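Local coordinates for glycosyl hydrolases family 31 family protein (Aspergillus niger, PDB 6DRU), which removes alpha-xylose from the non-reducing terminal glucose of xyloglucan oligosaccharides as an alpha-xylosidase, at residues Ile284-Trp295 with Ser323-Asn334. Residues are numbered along the deposited sequence; the frame is centred on the assembly and turned at random.
With NAG (2-acetamido-2-deoxy-beta-D-glucopyranose), chain D; XYS (alpha-D-xylopyranose), chain N; BGC (beta-D-glucopyranose), chain F.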
# COMPACT_ATOMS: atom_id res chain seq x y z
N ILE A 284 35.30 5.87 -27.65
CA ILE A 284 34.58 7.13 -27.82
C ILE A 284 33.53 7.23 -26.72
O ILE A 284 32.70 6.32 -26.57
CB ILE A 284 33.92 7.23 -29.21
CG1 ILE A 284 34.98 7.14 -30.31
CG2 ILE A 284 33.14 8.53 -29.34
CD1 ILE A 284 34.40 7.12 -31.71
N ASP A 285 33.56 8.32 -25.96
CA ASP A 285 32.72 8.46 -24.78
C ASP A 285 31.32 8.95 -25.17
O ASP A 285 30.92 8.92 -26.34
CB ASP A 285 33.39 9.38 -23.76
CG ASP A 285 32.90 9.15 -22.34
OD1 ASP A 285 31.91 8.40 -22.17
OD2 ASP A 285 33.49 9.72 -21.41
N TYR A 286 30.56 9.41 -24.18
CA TYR A 286 29.16 9.79 -24.36
C TYR A 286 29.06 11.18 -24.98
O TYR A 286 30.06 11.78 -25.40
CB TYR A 286 28.41 9.68 -23.04
CG TYR A 286 28.76 10.70 -21.97
CD1 TYR A 286 30.01 11.30 -21.90
CD2 TYR A 286 27.82 11.07 -21.01
CE1 TYR A 286 30.32 12.22 -20.92
CE2 TYR A 286 28.11 11.99 -20.03
CZ TYR A 286 29.36 12.57 -19.98
OH TYR A 286 29.65 13.49 -19.00
N GLN A 287 27.84 11.71 -25.04
CA GLN A 287 27.53 13.03 -25.61
C GLN A 287 27.95 13.15 -27.07
O GLN A 287 28.03 14.26 -27.60
CB GLN A 287 28.15 14.15 -24.77
CG GLN A 287 27.72 14.15 -23.31
CD GLN A 287 26.25 14.47 -23.13
OE1 GLN A 287 25.38 13.61 -23.32
NE2 GLN A 287 25.95 15.71 -22.78
N SER A 288 28.22 12.03 -27.73
CA SER A 288 28.60 12.01 -29.13
C SER A 288 27.41 11.81 -30.06
O SER A 288 27.61 11.61 -31.26
CB SER A 288 29.64 10.91 -29.37
OG SER A 288 29.24 9.69 -28.79
N TRP A 289 26.20 11.88 -29.54
CA TRP A 289 24.98 11.69 -30.31
C TRP A 289 24.24 13.01 -30.46
O TRP A 289 24.54 14.00 -29.79
CB TRP A 289 24.07 10.65 -29.63
CG TRP A 289 23.96 10.86 -28.15
CD1 TRP A 289 23.26 11.83 -27.50
CD2 TRP A 289 24.58 10.07 -27.13
NE1 TRP A 289 23.40 11.70 -26.14
CE2 TRP A 289 24.21 10.62 -25.88
CE3 TRP A 289 25.42 8.94 -27.14
CZ2 TRP A 289 24.64 10.09 -24.67
CZ3 TRP A 289 25.84 8.42 -25.93
CH2 TRP A 289 25.45 8.99 -24.72
N ALA A 290 23.26 13.01 -31.36
CA ALA A 290 22.44 14.21 -31.56
C ALA A 290 21.38 14.33 -30.47
O ALA A 290 21.16 15.43 -29.94
CB ALA A 290 21.79 14.18 -32.94
N HIS A 291 20.72 13.23 -30.13
CA HIS A 291 19.68 13.23 -29.10
C HIS A 291 19.79 11.96 -28.26
O HIS A 291 20.29 10.93 -28.73
CB HIS A 291 18.28 13.32 -29.71
CG HIS A 291 18.15 14.37 -30.78
ND1 HIS A 291 18.19 14.07 -32.12
CD2 HIS A 291 17.97 15.71 -30.69
CE1 HIS A 291 18.05 15.19 -32.82
NE2 HIS A 291 17.91 16.19 -31.98
N GLN A 292 19.32 12.05 -27.02
CA GLN A 292 19.27 10.89 -26.14
C GLN A 292 18.24 9.90 -26.67
O GLN A 292 17.04 10.20 -26.70
CB GLN A 292 18.92 11.32 -24.72
CG GLN A 292 20.00 12.09 -24.00
CD GLN A 292 19.60 12.46 -22.59
OE1 GLN A 292 19.69 11.65 -21.67
NE2 GLN A 292 19.15 13.70 -22.41
N GLY A 293 18.70 8.73 -27.09
CA GLY A 293 17.84 7.73 -27.68
C GLY A 293 18.06 7.52 -29.16
O GLY A 293 17.51 6.57 -29.73
N ASP A 294 18.84 8.40 -29.81
CA ASP A 294 19.14 8.21 -31.23
C ASP A 294 20.03 6.99 -31.44
O ASP A 294 19.88 6.28 -32.44
CB ASP A 294 19.81 9.47 -31.79
CG ASP A 294 18.81 10.58 -32.06
OD1 ASP A 294 17.61 10.38 -31.79
OD2 ASP A 294 19.23 11.65 -32.54
N TRP A 295 20.95 6.74 -30.52
CA TRP A 295 21.85 5.58 -30.57
C TRP A 295 22.60 5.55 -31.90
O TRP A 295 22.56 4.57 -32.66
CB TRP A 295 21.08 4.29 -30.31
CG TRP A 295 20.56 4.24 -28.91
CD1 TRP A 295 21.23 4.63 -27.78
CD2 TRP A 295 19.27 3.81 -28.48
NE1 TRP A 295 20.43 4.45 -26.68
CE2 TRP A 295 19.22 3.95 -27.08
CE3 TRP A 295 18.14 3.31 -29.15
CZ2 TRP A 295 18.09 3.62 -26.33
CZ3 TRP A 295 17.03 2.98 -28.40
CH2 TRP A 295 17.01 3.13 -27.01
N SER A 323 30.12 4.66 -26.85
CA SER A 323 29.30 4.75 -25.65
C SER A 323 27.83 4.93 -26.00
O SER A 323 27.48 5.56 -27.01
CB SER A 323 29.76 5.91 -24.77
OG SER A 323 28.80 6.22 -23.77
N LEU A 324 26.96 4.37 -25.16
CA LEU A 324 25.53 4.56 -25.29
C LEU A 324 24.91 4.58 -23.90
O LEU A 324 25.32 3.82 -23.01
CB LEU A 324 24.87 3.47 -26.15
CG LEU A 324 24.93 2.03 -25.66
CD1 LEU A 324 23.62 1.32 -25.92
CD2 LEU A 324 26.08 1.29 -26.32
N TRP A 325 23.93 5.46 -23.71
CA TRP A 325 23.17 5.54 -22.47
C TRP A 325 21.77 4.96 -22.67
O TRP A 325 21.24 4.99 -23.79
CB TRP A 325 23.05 6.99 -21.98
CG TRP A 325 24.24 7.47 -21.22
CD1 TRP A 325 25.53 7.04 -21.34
CD2 TRP A 325 24.25 8.49 -20.21
NE1 TRP A 325 26.34 7.72 -20.47
CE2 TRP A 325 25.58 8.62 -19.77
CE3 TRP A 325 23.27 9.31 -19.65
CZ2 TRP A 325 25.95 9.54 -18.79
CZ3 TRP A 325 23.64 10.21 -18.67
CH2 TRP A 325 24.97 10.32 -18.25
N PRO A 326 21.14 4.43 -21.62
CA PRO A 326 19.79 3.88 -21.75
C PRO A 326 18.69 4.92 -21.77
O PRO A 326 17.52 4.55 -21.90
CB PRO A 326 19.68 2.98 -20.52
CG PRO A 326 20.52 3.66 -19.50
CD PRO A 326 21.67 4.29 -20.25
N SER A 327 19.03 6.20 -21.65
CA SER A 327 18.02 7.25 -21.57
C SER A 327 17.49 7.60 -22.95
O SER A 327 18.21 7.57 -23.96
CB SER A 327 18.61 8.50 -20.91
OG SER A 327 19.79 8.92 -21.57
N VAL A 328 16.20 7.95 -23.00
CA VAL A 328 15.54 8.38 -24.22
C VAL A 328 14.80 9.68 -23.93
O VAL A 328 14.05 9.77 -22.95
CB VAL A 328 14.56 7.32 -24.75
CG1 VAL A 328 13.84 7.83 -26.00
CG2 VAL A 328 15.29 6.02 -25.04
N ALA A 329 15.01 10.68 -24.78
CA ALA A 329 14.35 11.97 -24.66
C ALA A 329 13.33 12.13 -25.78
O ALA A 329 13.31 11.36 -26.74
CB ALA A 329 15.37 13.11 -24.69
N ASP A 330 12.48 13.15 -25.64
CA ASP A 330 11.43 13.37 -26.64
C ASP A 330 12.00 13.83 -27.97
O ASP A 330 11.40 13.56 -29.02
CB ASP A 330 10.40 14.37 -26.12
CG ASP A 330 9.69 13.88 -24.87
OD1 ASP A 330 8.95 14.68 -24.25
OD2 ASP A 330 9.89 12.71 -24.48
N ASP A 331 13.14 14.52 -27.97
CA ASP A 331 13.72 14.97 -29.23
C ASP A 331 14.33 13.84 -30.04
O ASP A 331 14.72 14.06 -31.19
CB ASP A 331 14.78 16.05 -28.98
CG ASP A 331 15.72 15.69 -27.84
OD1 ASP A 331 16.07 14.50 -27.69
OD2 ASP A 331 16.13 16.62 -27.10
N SER A 332 14.40 12.63 -29.49
CA SER A 332 15.01 11.52 -30.20
C SER A 332 14.17 11.12 -31.41
O SER A 332 12.94 11.18 -31.39
CB SER A 332 15.18 10.31 -29.28
OG SER A 332 15.73 9.21 -29.98
N VAL A 333 14.86 10.70 -32.48
CA VAL A 333 14.18 10.19 -33.66
C VAL A 333 13.48 8.87 -33.37
O VAL A 333 12.57 8.48 -34.12
CB VAL A 333 15.17 10.04 -34.83
CG1 VAL A 333 15.95 11.32 -35.02
CG2 VAL A 333 16.11 8.87 -34.58
N ASN A 334 13.87 8.17 -32.31
CA ASN A 334 13.25 6.91 -31.93
C ASN A 334 12.21 7.06 -30.84
O ASN A 334 11.61 6.05 -30.43
CB ASN A 334 14.33 5.91 -31.48
CG ASN A 334 15.36 5.64 -32.55
OD1 ASN A 334 15.04 5.53 -33.74
ND2 ASN A 334 16.62 5.54 -32.15
C1 NAG D . 23.43 18.20 -24.47
C2 NAG D . 24.00 19.60 -24.48
C3 NAG D . 24.49 20.08 -25.80
C4 NAG D . 25.19 18.99 -26.58
C5 NAG D . 24.36 17.73 -26.58
C6 NAG D . 25.07 16.65 -27.37
C7 NAG D . 22.88 20.82 -22.64
C8 NAG D . 21.79 21.76 -22.18
N2 NAG D . 22.99 20.49 -24.02
O3 NAG D . 25.34 21.19 -25.61
O4 NAG D . 25.38 19.43 -27.91
O5 NAG D . 24.20 17.32 -25.25
O6 NAG D . 24.75 15.39 -26.83
O7 NAG D . 23.67 20.36 -21.84
C1 XYS N . 29.76 8.34 -16.63
C2 XYS N . 30.82 7.27 -16.76
C3 XYS N . 32.09 7.89 -17.29
C4 XYS N . 31.80 8.65 -18.56
C5 XYS N . 30.64 9.60 -18.33
O1 XYS N . 30.22 9.35 -15.76
O2 XYS N . 31.06 6.69 -15.50
O3 XYS N . 33.04 6.89 -17.54
O4 XYS N . 32.93 9.38 -18.95
O5 XYS N . 29.50 8.89 -17.90
C2 BGC F . 27.39 13.89 -12.27
C3 BGC F . 26.66 12.59 -12.32
C4 BGC F . 26.62 12.07 -13.76
C5 BGC F . 28.00 12.06 -14.35
C6 BGC F . 27.94 11.66 -15.82
C1 BGC F . 28.75 13.67 -12.87
O2 BGC F . 27.52 14.35 -10.91
O3 BGC F . 25.37 12.78 -11.85
O4 BGC F . 26.10 10.75 -13.78
O5 BGC F . 28.59 13.34 -14.25
O6 BGC F . 29.13 12.04 -16.46
O HOH W 1 29.94 6.74 -21.16
O HOH W 2 28.05 6.71 -29.29
O HOH W 3 18.42 14.43 -26.39
O HOH W 4 20.79 8.39 -24.60
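Tyr286 and Trp325 meet in a buried contact between the loop that follows strand 281-284 and the parallel neighbouring strand 319-328 with the turn beyond it, at the substrate end of the barrel. CD2 of Tyr286 lies 3.3 Å from CZ2 of Trp325; the side chains run side by side, their near-parallel rings slid apart and barely overlapping. Gln287 CG lies over one face of the Tyr286 ring and C5 of the xylose over the opposite face. CH2 of Trp289 approaches CD1 of Trp325 at 3.9 Å, these two side chains crossing at about a right angle to complete an aromatic cluster. Farther along, polar bonds take over. Ser327 OG donates to OE1 of Gln292 (2.7 Å), reached by a chain extended beyond CG (chi2 -179°), while NE2 bonds Trp357 O. Gln292 O accepts from Ala329 N, and Trp295 NE1 points almost straight, in its ring plane, at Trp325 O (3.0 Å, N-H...O angle 178°). Asp294 OD1 takes two donors: Val333 N on its syn side and Ser332 OG on its anti side, each 2.9 Å from it. The other carboxylate oxygen of Asp294, OD2, accepts from His291 ND1 (2.7 Å), so both are tied, and Asp331 O lies over a face of that imidazole. Asn334 ND2 donates a hydrogen bond to Gly293 O in the carbonyl plane. At the sugar end Asp285 OD2 accepts from xylose O4, and Trp325 NE1 bonds weakly to Asp395, probably an active-site residue. The loop after strand 281-284, with Asp285 and Tyr286, and Trp325 at the break in adjacent strand 319-328 thus build part of the xylose pocket of this family 31 TIM barrel.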